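Local coordinates for protein beta-catenin homolog sys-1 (Caenorhabditis elegans, PDB 3C2G) that acts as a transcriptional coregulator in the Wnt asymmetry pathway, binding the TCF factor POP-1 directly to activate or repress target genes, at residues Gln430-Ile435 with Phe476-Gly481; Phe408-Ile413 with Phe468-Arg473; Ile123-Gln128 with Ser174-Pro179. All coordinates share one frame; numbering follows the deposited sequence.

Contact 1. Residues Gln430-Ile435 with Phe476-Gly481; sequences QVCKFI and FVPKDG
Phe-476 turns the edge of its ring, not a face, to the C-terminal part of helix 425-432. Both Val-431 and Cys-432 lie close to the plane of that ring: CB of Val-431 sits 3.8 Å from CE1 of Phe-476, and further round the rim SG of Cys-432 lies 3.8 Å from CD1 of Phe-476. Measured from the ring centroid, SG of Cys-432 is 89° off the normal, so this is an edge-on sulfur-aromatic contact. CB of Phe-476 points across rather than at the helix; with CG lodged between the backbone N and the carbonyl carbon (chi1 64°), the ring end comes nearer. Val-431 stands at about a right angle to the phenyl group and likewise to Val-477, whose CG2 meets its CG1 at 3.9 Å.

Ile-435, further along the segment, meets the next part of the loop. It runs past Val-477 in the opposite direction, CG2 against CG1 at 3.9 Å, while its CD1 reaches CG of Pro-478 at 3.7 Å. SG of Cys-432 also touches CD of the proline, which comes to it from a direction about at right angles to that of the phenyl rim. No hydrogen bond joins the two segments. Within the loop, NZ of Lys-479 donates to O of Val-477 (2.7 Å), in the carbonyl plane and on a lone pair, and it also bonds the carbonyl of Thr-474, tying the loop back toward the end of helix 457-472.

Behind Val-431 lie Leu-409, Trp-412 and Leu-471, which continue the apolar layer inward. A loop following helix 457-472 and packing against the C-terminal part of helix 425-432, joined by hydrophobic side chains alone, fits the helix-and-loop build of an armadillo domain.

Contact 2. Residues Phe408-Ile413 with Phe468-Arg473; sequences FLMMWI and FILLLR
Leu-470 is the centre of the apolar contacts, meeting three side chains of 408-413. Its CB lies 3.9 Å from CD1 of Leu-409, and its CD2 touches both CD1 of Ile-413 and CE of Met-410, a selenomethionine, each at 3.7 Å. CB of Met-410 points away from helix 457-472, but the chain bends at chi2 (-89°) and again at chi3, bringing the terminal methyl round to Leu-470. Leu-409 spreads the contact along the helix, its CD1 resting also against CD2 of Leu-471 at 3.9 Å. Ile-413 stands roughly perpendicular to Leu-470.

A second group of contacts sets methyls against polar atoms. CD1 of Ile-413 lies 3.6 Å from the carbonyl O of Leu-470, an oxygen that accepts a hydrogen bond from Thr-474. CG2 of the same isoleucine packs beside O of Arg-473 and, 4.0 Å away, NH2 of that residue, whose guanidinium it meets obliquely.

Met-410 also touches an acidic side chain of the bound peptide. With no hydrogen bond or salt bridge between the two segments, their fit depends on the shape of largely buried aliphatic groups and on the exclusion of water. Because Thr-474 already serves the Leu-470 carbonyl, the isoleucine methyl beside that oxygen probably costs it no needed donor.

Contact 3. Residues Ile123-Gln128 with Ser174-Pro179; sequences ISLNWQ and SEYFNP
The hydroxyl of Tyr-176 makes both hydrogen bonds between the segments. It donates to the backbone O of Ile-123 (2.7 Å), approaching from above the carbonyl plane, 40° out of it, while that oxygen lies at the edge of the tyrosine ring. In turn, OH of Tyr-176 accepts from NE2 of Gln-128 at 3.2 Å; the N-H...O angle is 140°, so the bond is bent, and the amide plane stands nearly perpendicular to the ring. A bend at chi2 folds the glutamine chain back over to the phenol. One hydroxyl thus links the residue just after helix 115-122 to Gln-128, which follows the 3-10 residues 125-127.

The apolar part belongs to Leu-125. Its CD1 lies over one face of the Tyr-176 ring, 4.2 Å from the centroid, as a CH-pi contact, and CB covers the same ring nearer the rim. CG opposite the backbone N (chi1 164°) sends the branch to the other segment, CD1 over the ring and CD2 to Glu-175, where it lies 3.8 Å from OE2 and almost as near the aliphatic CG.

Replacing Tyr-176 by a phenylalanine would probably keep the ring under Leu-125 but leave the Ile-123 carbonyl without its donor and the Gln-128 amide more able to turn.

Phe-141 of helix 134-150 touches Ile-123, Gln-128 and Tyr-176, and Ile-190 of helix 189-198 also packs on the tyrosine. The contact joins the loop after helix 115-122 to the loop after helix 167-174, consistent with the side-by-side helix stacking of an armadillo domain.

Overall arrangement
Along the chain contact 3 closes before the other two open, and it lies on the opposite side of the chain's centre, about 60 Å from contact 1 and 55 Å from contact 2, centre to centre. Contacts 1 and 2 are neighbours, with centres about 11 Å apart, and their segments interleave in sequence: 408-413, 430-435, 468-473, 476-481. Helices 388-409 and 425-432 are consecutive, and the two contacts touch, sharing one apolar core with the end of helix 457-472. The three contacts sample two distant regions of an elongated, helical armadillo domain, and Met-410 of contact 2 also packs on the bound POP-1 peptide.

Contact 1. Residues Gln430-Ile435 with Phe476-Gly481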
loop_
_atom_site.group_PDB
_atom_site.type_symbol
_atom_site.label_atom_id
_atom_site.label_comp_id
_atom_site.label_asym_id
_atom_site.label_seq_id
_atom_site.Cartn_x
_atom_site.Cartn_y
_atom_site.Cartn_z
ATOM N N GLN A 430 -23.269 21.206 4.016
ATOM C CA GLN A 430 -21.976 20.602 3.708
ATOM C C GLN A 430 -21.789 20.477 2.188
ATOM O O GLN A 430 -20.811 20.967 1.630
ATOM C CB GLN A 430 -21.820 19.243 4.417
ATOM C CG GLN A 430 -21.690 19.305 5.961
ATOM C CD GLN A 430 -21.561 17.915 6.596
ATOM O OE1 GLN A 430 -20.548 17.227 6.431
ATOM N NE2 GLN A 430 -22.600 17.493 7.314
ATOM N N VAL A 431 -22.754 19.868 1.510
ATOM C CA VAL A 431 -22.661 19.704 0.068
ATOM C C VAL A 431 -22.593 21.042 -0.681
ATOM O O VAL A 431 -21.886 21.157 -1.685
ATOM C CB VAL A 431 -23.803 18.833 -0.460
ATOM C CG1 VAL A 431 -23.815 18.797 -1.984
ATOM C CG2 VAL A 431 -23.685 17.417 0.109
ATOM N N CYS A 432 -23.303 22.056 -0.190
ATOM C CA CYS A 432 -23.397 23.338 -0.903
ATOM C C CYS A 432 -22.122 24.157 -0.826
ATOM O O CYS A 432 -21.893 25.045 -1.639
ATOM C CB CYS A 432 -24.578 24.163 -0.387
ATOM S SG CYS A 432 -26.176 23.539 -0.947
ATOM N N LYS A 433 -21.292 23.867 0.160
ATOM C CA LYS A 433 -19.960 24.459 0.217
ATOM C C LYS A 433 -19.167 24.214 -1.073
ATOM O O LYS A 433 -18.350 25.047 -1.462
ATOM C CB LYS A 433 -19.191 23.911 1.413
ATOM C CG LYS A 433 -19.629 24.492 2.739
ATOM C CD LYS A 433 -18.449 24.581 3.699
ATOM C CE LYS A 433 -17.643 25.863 3.488
ATOM N NZ LYS A 433 -18.369 27.061 4.016
ATOM N N PHE A 434 -19.426 23.087 -1.740
ATOM C CA PHE A 434 -18.709 22.740 -2.964
ATOM C C PHE A 434 -19.034 23.594 -4.188
ATOM O O PHE A 434 -18.326 23.499 -5.195
ATOM C CB PHE A 434 -18.799 21.235 -3.278
ATOM C CG PHE A 434 -17.832 20.398 -2.479
ATOM C CD1 PHE A 434 -16.557 20.134 -2.960
ATOM C CD2 PHE A 434 -18.186 19.901 -1.230
ATOM C CE1 PHE A 434 -15.654 19.360 -2.209
ATOM C CE2 PHE A 434 -17.289 19.132 -0.479
ATOM C CZ PHE A 434 -16.025 18.857 -0.970
ATOM N N ILE A 435 -20.067 24.437 -4.102
ATOM C CA ILE A 435 -20.270 25.452 -5.124
ATOM C C ILE A 435 -19.836 26.857 -4.716
ATOM O O ILE A 435 -20.056 27.813 -5.463
ATOM C CB ILE A 435 -21.711 25.461 -5.744
ATOM C CG1 ILE A 435 -22.807 25.447 -4.669
ATOM C CG2 ILE A 435 -21.877 24.318 -6.752
ATOM C CD1 ILE A 435 -23.129 26.821 -4.110
ATOM N N PHE A 476 -31.030 20.169 -4.545
ATOM C CA PHE A 476 -30.868 21.316 -3.648
ATOM C C PHE A 476 -29.627 22.164 -3.914
ATOM O O PHE A 476 -29.443 23.194 -3.274
ATOM C CB PHE A 476 -30.860 20.871 -2.191
ATOM C CG PHE A 476 -29.705 19.988 -1.836
ATOM C CD1 PHE A 476 -28.475 20.538 -1.485
ATOM C CD2 PHE A 476 -29.848 18.603 -1.842
ATOM C CE1 PHE A 476 -27.405 19.709 -1.154
ATOM C CE2 PHE A 476 -28.782 17.778 -1.500
ATOM C CZ PHE A 476 -27.564 18.328 -1.156
ATOM N N VAL A 477 -28.766 21.745 -4.835
ATOM C CA VAL A 477 -27.577 22.536 -5.107
ATOM C C VAL A 477 -27.919 23.711 -6.029
ATOM O O VAL A 477 -28.381 23.495 -7.147
ATOM C CB VAL A 477 -26.407 21.677 -5.672
ATOM C CG1 VAL A 477 -25.293 22.560 -6.193
ATOM C CG2 VAL A 477 -25.869 20.753 -4.598
ATOM N N PRO A 478 -27.700 24.952 -5.553
ATOM C CA PRO A 478 -27.919 26.136 -6.392
ATOM C C PRO A 478 -26.946 26.158 -7.567
ATOM O O PRO A 478 -25.740 25.998 -7.374
ATOM C CB PRO A 478 -27.648 27.311 -5.442
ATOM C CG PRO A 478 -26.846 26.750 -4.341
ATOM C CD PRO A 478 -27.227 25.312 -4.203
ATOM N N LYS A 479 -27.479 26.352 -8.767
ATOM C CA LYS A 479 -26.710 26.218 -9.990
ATOM C C LYS A 479 -26.454 27.538 -10.702
ATOM O O LYS A 479 -25.686 27.594 -11.674
ATOM C CB LYS A 479 -27.442 25.261 -10.918
ATOM C CG LYS A 479 -27.201 23.818 -10.557
ATOM C CD LYS A 479 -28.494 23.063 -10.450
ATOM C CE LYS A 479 -28.292 21.829 -9.602
ATOM N NZ LYS A 479 -29.493 21.583 -8.781
ATOM N N ASP A 480 -27.083 28.601 -10.210
ATOM C CA ASP A 480 -27.116 29.874 -10.923
ATOM C C ASP A 480 -25.771 30.592 -10.955
ATOM O O ASP A 480 -25.440 31.223 -11.950
ATOM C CB ASP A 480 -28.227 30.783 -10.361
ATOM C CG ASP A 480 -29.645 30.211 -10.600
ATOM O OD1 ASP A 480 -29.819 29.333 -11.487
ATOM O OD2 ASP A 480 -30.593 30.645 -9.901
ATOM N N GLY A 481 -24.995 30.491 -9.878
ATOM C CA GLY A 481 -23.681 31.140 -9.818
ATOM C C GLY A 481 -22.522 30.436 -10.519
ATOM O O GLY A 481 -21.456 31.022 -10.696
#

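Contact 2. Residues Phe408-Ile413 with Phe468-Arg473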
loop_
_atom_site.group_PDB
_atom_site.type_symbol
_atom_site.label_atom_id
_atom_site.label_comp_id
_atom_site.label_asym_id
_atom_site.label_seq_id
_atom_site.Cartn_x
_atom_site.Cartn_y
_atom_site.Cartn_z
ATOM N N PHE A 408 -21.050 9.918 -1.724
ATOM C CA PHE A 408 -22.160 10.539 -0.985
ATOM C C PHE A 408 -23.295 11.006 -1.896
ATOM O O PHE A 408 -24.458 10.739 -1.626
ATOM C CB PHE A 408 -21.691 11.746 -0.169
ATOM C CG PHE A 408 -20.895 11.400 1.038
ATOM C CD1 PHE A 408 -21.377 10.505 1.976
ATOM C CD2 PHE A 408 -19.667 12.001 1.259
ATOM C CE1 PHE A 408 -20.633 10.190 3.098
ATOM C CE2 PHE A 408 -18.914 11.695 2.384
ATOM C CZ PHE A 408 -19.400 10.785 3.304
ATOM N N LEU A 409 -22.954 11.720 -2.966
ATOM C CA LEU A 409 -23.957 12.425 -3.767
ATOM C C LEU A 409 -24.974 11.500 -4.439
ATOM O O LEU A 409 -26.064 11.934 -4.782
ATOM C CB LEU A 409 -23.302 13.377 -4.774
ATOM C CG LEU A 409 -22.487 14.538 -4.189
ATOM C CD1 LEU A 409 -21.636 15.259 -5.241
ATOM C CD2 LEU A 409 -23.370 15.523 -3.439
HETATM N N MSE A 410 -24.620 10.230 -4.590
HETATM C CA MSE A 410 -25.522 9.221 -5.142
HETATM C C MSE A 410 -26.859 9.175 -4.409
HETATM O O MSE A 410 -27.919 9.179 -5.044
HETATM C CB MSE A 410 -24.861 7.845 -5.093
HETATM C CG MSE A 410 -23.462 7.823 -5.679
HETATM SE SE MSE A 410 -23.380 7.465 -7.607
HETATM C CE MSE A 410 -24.740 8.690 -8.323
HETATM N N MSE A 411 -26.794 9.150 -3.077
HETATM C CA MSE A 411 -27.971 9.160 -2.202
HETATM C C MSE A 411 -29.104 10.069 -2.679
HETATM O O MSE A 411 -30.265 9.699 -2.624
HETATM C CB MSE A 411 -27.576 9.613 -0.794
HETATM C CG MSE A 411 -26.671 8.663 -0.026
HETATM SE SE MSE A 411 -25.981 9.511 1.614
HETATM C CE MSE A 411 -27.682 9.961 2.501
ATOM N N TRP A 412 -28.753 11.259 -3.147
ATOM C CA TRP A 412 -29.713 12.344 -3.275
ATOM C C TRP A 412 -30.131 12.670 -4.692
ATOM O O TRP A 412 -30.920 13.590 -4.906
ATOM C CB TRP A 412 -29.159 13.594 -2.606
ATOM C CG TRP A 412 -28.836 13.368 -1.194
ATOM C CD1 TRP A 412 -29.678 12.908 -0.233
ATOM C CD2 TRP A 412 -27.573 13.576 -0.559
ATOM N NE1 TRP A 412 -29.024 12.820 0.963
ATOM C CE2 TRP A 412 -27.728 13.227 0.795
ATOM C CE3 TRP A 412 -26.323 14.031 -1.003
ATOM C CZ2 TRP A 412 -26.686 13.319 1.716
ATOM C CZ3 TRP A 412 -25.290 14.124 -0.087
ATOM C CH2 TRP A 412 -25.477 13.768 1.258
ATOM N N ILE A 413 -29.602 11.929 -5.655
ATOM C CA ILE A 413 -29.974 12.141 -7.040
ATOM C C ILE A 413 -31.106 11.178 -7.395
ATOM O O ILE A 413 -30.982 9.968 -7.169
ATOM C CB ILE A 413 -28.760 12.024 -7.984
ATOM C CG1 ILE A 413 -27.693 13.044 -7.565
ATOM C CG2 ILE A 413 -29.169 12.280 -9.432
ATOM C CD1 ILE A 413 -26.314 12.770 -8.086
ATOM N N PHE A 468 -18.612 17.363 -10.769
ATOM C CA PHE A 468 -19.451 18.401 -11.336
ATOM C C PHE A 468 -20.748 17.822 -11.872
ATOM O O PHE A 468 -21.817 18.379 -11.639
ATOM C CB PHE A 468 -18.712 19.166 -12.435
ATOM C CG PHE A 468 -17.710 20.141 -11.913
ATOM C CD1 PHE A 468 -18.093 21.150 -11.044
ATOM C CD2 PHE A 468 -16.371 20.067 -12.300
ATOM C CE1 PHE A 468 -17.145 22.062 -10.551
ATOM C CE2 PHE A 468 -15.423 20.982 -11.803
ATOM C CZ PHE A 468 -15.813 21.969 -10.934
ATOM N N ILE A 469 -20.649 16.701 -12.577
ATOM C CA ILE A 469 -21.824 15.980 -13.036
ATOM C C ILE A 469 -22.792 15.744 -11.874
ATOM O O ILE A 469 -23.952 16.143 -11.943
ATOM C CB ILE A 469 -21.451 14.647 -13.703
ATOM C CG1 ILE A 469 -20.773 14.903 -15.048
ATOM C CG2 ILE A 469 -22.686 13.767 -13.897
ATOM C CD1 ILE A 469 -20.014 13.703 -15.605
ATOM N N LEU A 470 -22.311 15.123 -10.804
ATOM C CA LEU A 470 -23.171 14.784 -9.674
ATOM C C LEU A 470 -23.681 15.998 -8.893
ATOM O O LEU A 470 -24.847 16.034 -8.497
ATOM C CB LEU A 470 -22.467 13.812 -8.737
ATOM C CG LEU A 470 -22.085 12.466 -9.351
ATOM C CD1 LEU A 470 -21.341 11.595 -8.330
ATOM C CD2 LEU A 470 -23.304 11.741 -9.921
ATOM N N LEU A 471 -22.814 16.981 -8.658
ATOM C CA LEU A 471 -23.234 18.206 -7.988
ATOM C C LEU A 471 -24.381 18.883 -8.741
ATOM O O LEU A 471 -25.365 19.283 -8.134
ATOM C CB LEU A 471 -22.076 19.179 -7.813
ATOM C CG LEU A 471 -21.159 18.892 -6.629
ATOM C CD1 LEU A 471 -19.870 19.699 -6.754
ATOM C CD2 LEU A 471 -21.844 19.148 -5.287
ATOM N N LEU A 472 -24.263 18.970 -10.061
ATOM C CA LEU A 472 -25.245 19.689 -10.864
ATOM C C LEU A 472 -26.537 18.902 -11.031
ATOM O O LEU A 472 -27.539 19.467 -11.420
ATOM C CB LEU A 472 -24.682 20.090 -12.232
ATOM C CG LEU A 472 -23.456 21.006 -12.289
ATOM C CD1 LEU A 472 -23.020 21.138 -13.717
ATOM C CD2 LEU A 472 -23.679 22.389 -11.686
ATOM N N ARG A 473 -26.520 17.613 -10.720
ATOM C CA ARG A 473 -27.730 16.799 -10.791
ATOM C C ARG A 473 -28.390 16.668 -9.429
ATOM O O ARG A 473 -29.398 15.980 -9.279
ATOM C CB ARG A 473 -27.415 15.421 -11.349
ATOM C CG ARG A 473 -27.281 15.394 -12.851
ATOM C CD ARG A 473 -26.647 14.104 -13.319
ATOM N NE ARG A 473 -27.547 12.968 -13.163
ATOM C CZ ARG A 473 -27.158 11.693 -13.144
ATOM N NH1 ARG A 473 -25.866 11.382 -13.269
ATOM N NH2 ARG A 473 -28.069 10.727 -12.996
#

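Contact 3. Residues Ile123-Gln128 with Ser174-Pro179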
loop_
_atom_site.group_PDB
_atom_site.type_symbol
_atom_site.label_atom_id
_atom_site.label_comp_id
_atom_site.label_asym_id
_atom_site.label_seq_id
_atom_site.Cartn_x
_atom_site.Cartn_y
_atom_site.Cartn_z
ATOM N N ILE A 123 17.913 -20.270 18.727
ATOM C CA ILE A 123 17.020 -19.113 18.901
ATOM C C ILE A 123 15.659 -19.490 19.477
ATOM O O ILE A 123 14.725 -18.696 19.451
ATOM C CB ILE A 123 16.828 -18.288 17.612
ATOM C CG1 ILE A 123 16.333 -19.175 16.463
ATOM C CG2 ILE A 123 18.105 -17.520 17.282
ATOM C CD1 ILE A 123 15.926 -18.401 15.240
ATOM N N SER A 124 15.551 -20.705 19.996
ATOM C CA SER A 124 14.385 -21.088 20.765
ATOM C C SER A 124 14.148 -20.088 21.896
ATOM O O SER A 124 15.081 -19.681 22.590
ATOM C CB SER A 124 14.554 -22.490 21.334
ATOM O OG SER A 124 13.376 -22.894 21.994
ATOM N N LEU A 125 12.885 -19.700 22.055
ATOM C CA LEU A 125 12.468 -18.672 23.006
ATOM C C LEU A 125 12.896 -18.988 24.434
ATOM O O LEU A 125 13.395 -18.113 25.137
ATOM C CB LEU A 125 10.948 -18.464 22.935
ATOM C CG LEU A 125 10.268 -17.716 24.082
ATOM C CD1 LEU A 125 10.461 -16.208 23.962
ATOM C CD2 LEU A 125 8.800 -18.072 24.143
ATOM N N ASN A 126 12.703 -20.240 24.850
ATOM C CA ASN A 126 13.074 -20.683 26.195
ATOM C C ASN A 126 14.574 -20.561 26.521
ATOM O O ASN A 126 14.960 -20.562 27.687
ATOM C CB ASN A 126 12.559 -22.104 26.462
ATOM C CG ASN A 126 13.334 -23.164 25.704
ATOM O OD1 ASN A 126 14.571 -23.187 25.726
ATOM N ND2 ASN A 126 12.610 -24.072 25.047
ATOM N N TRP A 127 15.414 -20.455 25.495
ATOM C CA TRP A 127 16.815 -20.121 25.716
ATOM C C TRP A 127 17.003 -18.668 26.154
ATOM O O TRP A 127 18.012 -18.346 26.786
ATOM C CB TRP A 127 17.665 -20.384 24.478
ATOM C CG TRP A 127 17.933 -21.830 24.171
ATOM C CD1 TRP A 127 17.799 -22.437 22.960
ATOM C CD2 TRP A 127 18.394 -22.842 25.078
ATOM N NE1 TRP A 127 18.138 -23.763 23.048
ATOM C CE2 TRP A 127 18.513 -24.040 24.335
ATOM C CE3 TRP A 127 18.714 -22.857 26.443
ATOM C CZ2 TRP A 127 18.940 -25.248 24.913
ATOM C CZ3 TRP A 127 19.141 -24.056 27.020
ATOM C CH2 TRP A 127 19.250 -25.235 26.251
ATOM N N GLN A 128 16.038 -17.802 25.832
ATOM C CA GLN A 128 16.138 -16.363 26.140
ATOM C C GLN A 128 16.064 -16.051 27.626
ATOM O O GLN A 128 16.315 -14.920 28.031
ATOM C CB GLN A 128 15.059 -15.550 25.411
ATOM C CG GLN A 128 15.129 -15.590 23.898
ATOM C CD GLN A 128 16.132 -14.621 23.320
ATOM O OE1 GLN A 128 17.144 -14.289 23.945
ATOM N NE2 GLN A 128 15.857 -14.160 22.106
ATOM N N SER A 174 7.418 -18.415 15.485
ATOM C CA SER A 174 6.043 -18.096 15.850
ATOM C C SER A 174 5.835 -18.083 17.342
ATOM O O SER A 174 4.946 -17.389 17.831
ATOM C CB SER A 174 5.065 -19.090 15.232
ATOM O OG SER A 174 5.002 -18.904 13.835
ATOM N N GLU A 175 6.629 -18.864 18.068
ATOM C CA GLU A 175 6.467 -18.946 19.514
ATOM C C GLU A 175 6.714 -17.570 20.151
ATOM O O GLU A 175 6.189 -17.275 21.217
ATOM C CB GLU A 175 7.360 -20.041 20.117
ATOM C CG GLU A 175 6.978 -20.435 21.559
ATOM C CD GLU A 175 7.812 -21.587 22.149
ATOM O OE1 GLU A 175 8.333 -22.432 21.368
ATOM O OE2 GLU A 175 7.931 -21.655 23.403
ATOM N N TYR A 176 7.479 -16.718 19.477
ATOM C CA TYR A 176 7.691 -15.364 19.957
ATOM C C TYR A 176 6.446 -14.488 19.821
ATOM O O TYR A 176 6.373 -13.415 20.417
ATOM C CB TYR A 176 8.852 -14.691 19.240
ATOM C CG TYR A 176 10.228 -15.163 19.642
ATOM C CD1 TYR A 176 10.998 -14.428 20.542
ATOM C CD2 TYR A 176 10.788 -16.318 19.086
ATOM C CE1 TYR A 176 12.280 -14.824 20.881
ATOM C CE2 TYR A 176 12.049 -16.731 19.434
ATOM C CZ TYR A 176 12.799 -15.980 20.332
ATOM O OH TYR A 176 14.079 -16.379 20.676
ATOM N N PHE A 177 5.469 -14.945 19.049
ATOM C CA PHE A 177 4.239 -14.186 18.884
ATOM C C PHE A 177 3.096 -14.729 19.736
ATOM O O PHE A 177 1.935 -14.325 19.567
ATOM C CB PHE A 177 3.851 -14.094 17.407
ATOM C CG PHE A 177 4.824 -13.305 16.570
ATOM C CD1 PHE A 177 5.544 -12.247 17.114
ATOM C CD2 PHE A 177 4.998 -13.605 15.224
ATOM C CE1 PHE A 177 6.438 -11.519 16.345
ATOM C CE2 PHE A 177 5.884 -12.874 14.439
ATOM C CZ PHE A 177 6.610 -11.823 15.010
ATOM N N ASN A 178 3.422 -15.634 20.660
ATOM C CA ASN A 178 2.422 -16.179 21.572
ATOM C C ASN A 178 1.956 -15.132 22.581
ATOM O O ASN A 178 2.751 -14.308 23.041
ATOM C CB ASN A 178 2.912 -17.461 22.265
ATOM C CG ASN A 178 2.798 -18.704 21.370
ATOM O OD1 ASN A 178 2.224 -18.658 20.275
ATOM N ND2 ASN A 178 3.359 -19.820 21.834
ATOM N N PRO A 179 0.647 -15.143 22.896
ATOM C CA PRO A 179 0.020 -14.139 23.761
ATOM C C PRO A 179 0.701 -13.964 25.114
ATOM O O PRO A 179 0.748 -12.843 25.617
ATOM C CB PRO A 179 -1.410 -14.667 23.951
ATOM C CG PRO A 179 -1.390 -16.092 23.450
ATOM C CD PRO A 179 -0.336 -16.132 22.406
#